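Local coordinates for protein endoglucanase (Thermotoga maritima, PDB 2FVG) that is probably a metal-dependent aminopeptidase of the peptidase M42 family, binding two divalent metal cations per subunit, although it carries the name endoglucanase, at residues 175-180 with 317-322. Sequence-based numbering, arbitrary orientation.
Sequences LIDVLE and NDYENT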
loop_
_atom_site.group_PDB
_atom_site.type_symbol
_atom_site.label_atom_id
_atom_site.label_comp_id
_atom_site.label_asym_id
_atom_site.label_seq_id
_atom_site.Cartn_x
_atom_site.Cartn_y
_atom_site.Cartn_z
ATOM N N LEU A 175 -8.796 1.316 4.701
ATOM C CA LEU A 175 -9.445 0.161 5.328
ATOM C C LEU A 175 -9.623 0.367 6.809
ATOM O O LEU A 175 -10.691 0.097 7.339
ATOM C CB LEU A 175 -8.667 -1.127 5.077
ATOM C CG LEU A 175 -8.472 -1.544 3.612
ATOM C CD1 LEU A 175 -8.081 -2.997 3.563
ATOM C CD2 LEU A 175 -9.725 -1.323 2.795
ATOM N N ILE A 176 -8.566 0.841 7.468
ATOM C CA ILE A 176 -8.617 1.174 8.891
ATOM C C ILE A 176 -9.669 2.249 9.166
ATOM O O ILE A 176 -10.374 2.169 10.175
ATOM C CB ILE A 176 -7.261 1.671 9.397
ATOM C CG1 ILE A 176 -6.201 0.591 9.208
ATOM C CG2 ILE A 176 -7.334 2.050 10.877
ATOM C CD1 ILE A 176 -4.797 1.052 9.613
ATOM N N ASP A 177 -9.777 3.248 8.281
ATOM C CA ASP A 177 -10.760 4.336 8.466
ATOM C C ASP A 177 -12.191 3.864 8.246
ATOM O O ASP A 177 -13.110 4.381 8.874
ATOM C CB ASP A 177 -10.469 5.555 7.563
ATOM C CG ASP A 177 -9.280 6.396 8.051
ATOM O OD1 ASP A 177 -8.601 6.023 9.047
ATOM O OD2 ASP A 177 -9.024 7.444 7.421
ATOM N N VAL A 178 -12.384 2.923 7.324
ATOM C CA VAL A 178 -13.713 2.371 7.083
ATOM C C VAL A 178 -14.143 1.668 8.362
ATOM O O VAL A 178 -15.263 1.849 8.837
ATOM C CB VAL A 178 -13.734 1.405 5.873
ATOM C CG1 VAL A 178 -15.074 0.636 5.805
ATOM C CG2 VAL A 178 -13.492 2.176 4.591
ATOM N N LEU A 179 -13.218 0.901 8.939
ATOM C CA LEU A 179 -13.493 0.183 10.184
ATOM C C LEU A 179 -13.717 1.114 11.368
ATOM O O LEU A 179 -14.628 0.881 12.173
ATOM C CB LEU A 179 -12.377 -0.809 10.475
ATOM C CG LEU A 179 -12.414 -2.046 9.582
ATOM C CD1 LEU A 179 -11.115 -2.864 9.726
ATOM C CD2 LEU A 179 -13.654 -2.887 9.914
ATOM N N GLU A 180 -12.897 2.163 11.481
ATOM C CA GLU A 180 -13.083 3.135 12.569
ATOM C C GLU A 180 -14.386 3.899 12.464
ATOM O O GLU A 180 -14.945 4.314 13.485
ATOM C CB GLU A 180 -11.934 4.135 12.678
ATOM C CG GLU A 180 -10.727 3.603 13.397
ATOM C CD GLU A 180 -9.948 4.684 14.128
ATOM O OE1 GLU A 180 -10.184 5.888 13.873
ATOM O OE2 GLU A 180 -9.097 4.323 14.973
ATOM N N ASN A 317 -9.293 14.883 -0.569
ATOM C CA ASN A 317 -10.681 14.709 -0.986
ATOM C C ASN A 317 -10.839 13.379 -1.722
ATOM O O ASN A 317 -11.848 12.697 -1.564
ATOM C CB ASN A 317 -11.161 15.860 -1.881
ATOM C CG ASN A 317 -11.334 17.155 -1.126
ATOM O OD1 ASN A 317 -11.885 17.178 -0.024
ATOM N ND2 ASN A 317 -10.884 18.253 -1.726
ATOM N N ASP A 318 -9.844 13.013 -2.530
ATOM C CA ASP A 318 -9.871 11.727 -3.238
ATOM C C ASP A 318 -9.833 10.590 -2.225
ATOM O O ASP A 318 -10.566 9.623 -2.339
ATOM C CB ASP A 318 -8.658 11.568 -4.138
ATOM C CG ASP A 318 -8.711 12.424 -5.364
ATOM O OD1 ASP A 318 -9.802 12.885 -5.787
ATOM O OD2 ASP A 318 -7.625 12.614 -5.920
ATOM N N TYR A 319 -8.917 10.688 -1.268
ATOM C CA TYR A 319 -8.817 9.705 -0.199
ATOM C C TYR A 319 -10.174 9.478 0.507
ATOM O O TYR A 319 -10.579 8.325 0.754
ATOM C CB TYR A 319 -7.783 10.169 0.813
ATOM C CG TYR A 319 -7.695 9.274 2.022
ATOM C CD1 TYR A 319 -8.514 9.489 3.145
ATOM C CD2 TYR A 319 -6.779 8.228 2.061
ATOM C CE1 TYR A 319 -8.432 8.656 4.254
ATOM C CE2 TYR A 319 -6.680 7.410 3.146
ATOM C CZ TYR A 319 -7.493 7.614 4.237
ATOM O OH TYR A 319 -7.344 6.778 5.312
ATOM N N GLU A 320 -10.863 10.573 0.830
ATOM C CA GLU A 320 -12.149 10.518 1.512
ATOM C C GLU A 320 -13.221 9.872 0.671
ATOM O O GLU A 320 -14.093 9.176 1.194
ATOM C CB GLU A 320 -12.621 11.918 1.924
ATOM C CG GLU A 320 -11.934 12.452 3.154
ATOM C CD GLU A 320 -12.190 11.579 4.379
ATOM O OE1 GLU A 320 -13.378 11.289 4.659
ATOM O OE2 GLU A 320 -11.204 11.189 5.057
ATOM N N ASN A 321 -13.180 10.134 -0.629
ATOM C CA ASN A 321 -14.149 9.555 -1.547
ATOM C C ASN A 321 -13.927 8.074 -1.779
ATOM O O ASN A 321 -14.888 7.326 -2.011
ATOM C CB ASN A 321 -14.160 10.335 -2.839
ATOM C CG ASN A 321 -14.880 11.626 -2.691
ATOM O OD1 ASN A 321 -16.011 11.653 -2.209
ATOM N ND2 ASN A 321 -14.245 12.711 -3.104
ATOM N N THR A 322 -12.661 7.666 -1.740
ATOM C CA THR A 322 -12.300 6.255 -1.829
ATOM C C THR A 322 -12.875 5.531 -0.607
ATOM O O THR A 322 -13.534 4.489 -0.742
ATOM C CB THR A 322 -10.791 6.068 -1.837
ATOM O OG1 THR A 322 -10.231 6.861 -2.884
ATOM C CG2 THR A 322 -10.430 4.583 -2.088
HETATM O O HOH W 1 -10.647 9.459 7.523
#
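Asp177 and Tyr319 join two helical segments, 175-180 at the end of helix 166-180 and 317-322 near the start of helix 316-332, whose backbones stay well apart: the closest CA atoms, those of Asp177 and Glu320, are 9.4 Å from each other, a gap that side chains must span. The 87 Å² buried between the segments marks a small contact resting on Asp177 and Tyr319. Tyr319 has CG anti to its own N (chi1 175°), which carries the ring away from its helix to the other one. Tyr319 OH donates a hydrogen bond of 2.8 Å to Asp177 OD2. Carboxylate and ring planes stand 82° apart; OD2 lies at the ring edge, near the ring plane, whereas the hydroxyl meets OD2 from above the carboxylate, 72° out of its plane. The same OH also bonds Ser173 OG, one turn earlier on the helix of Asp177. A water donates to OD2 of Asp177 (2.6 Å) and to OE2 of Glu320 (3.1 Å), bridging two carboxylates that would otherwise probably repel; Lys323, salt-bridged to Glu320 OE1, probably eases this further. Without the carboxylate, as with an alanine here, the Tyr319 hydroxyl would probably keep Ser173 OG alone of its two partners, and the water would lose an anchor. This is a buried polar bridge between helices that also meet through Val178 on Ile326, within the M42 peptidase domain; the Tyr319 side chain lies about 12 Å from those of Asp167 and Glu220, predicted metal ligands.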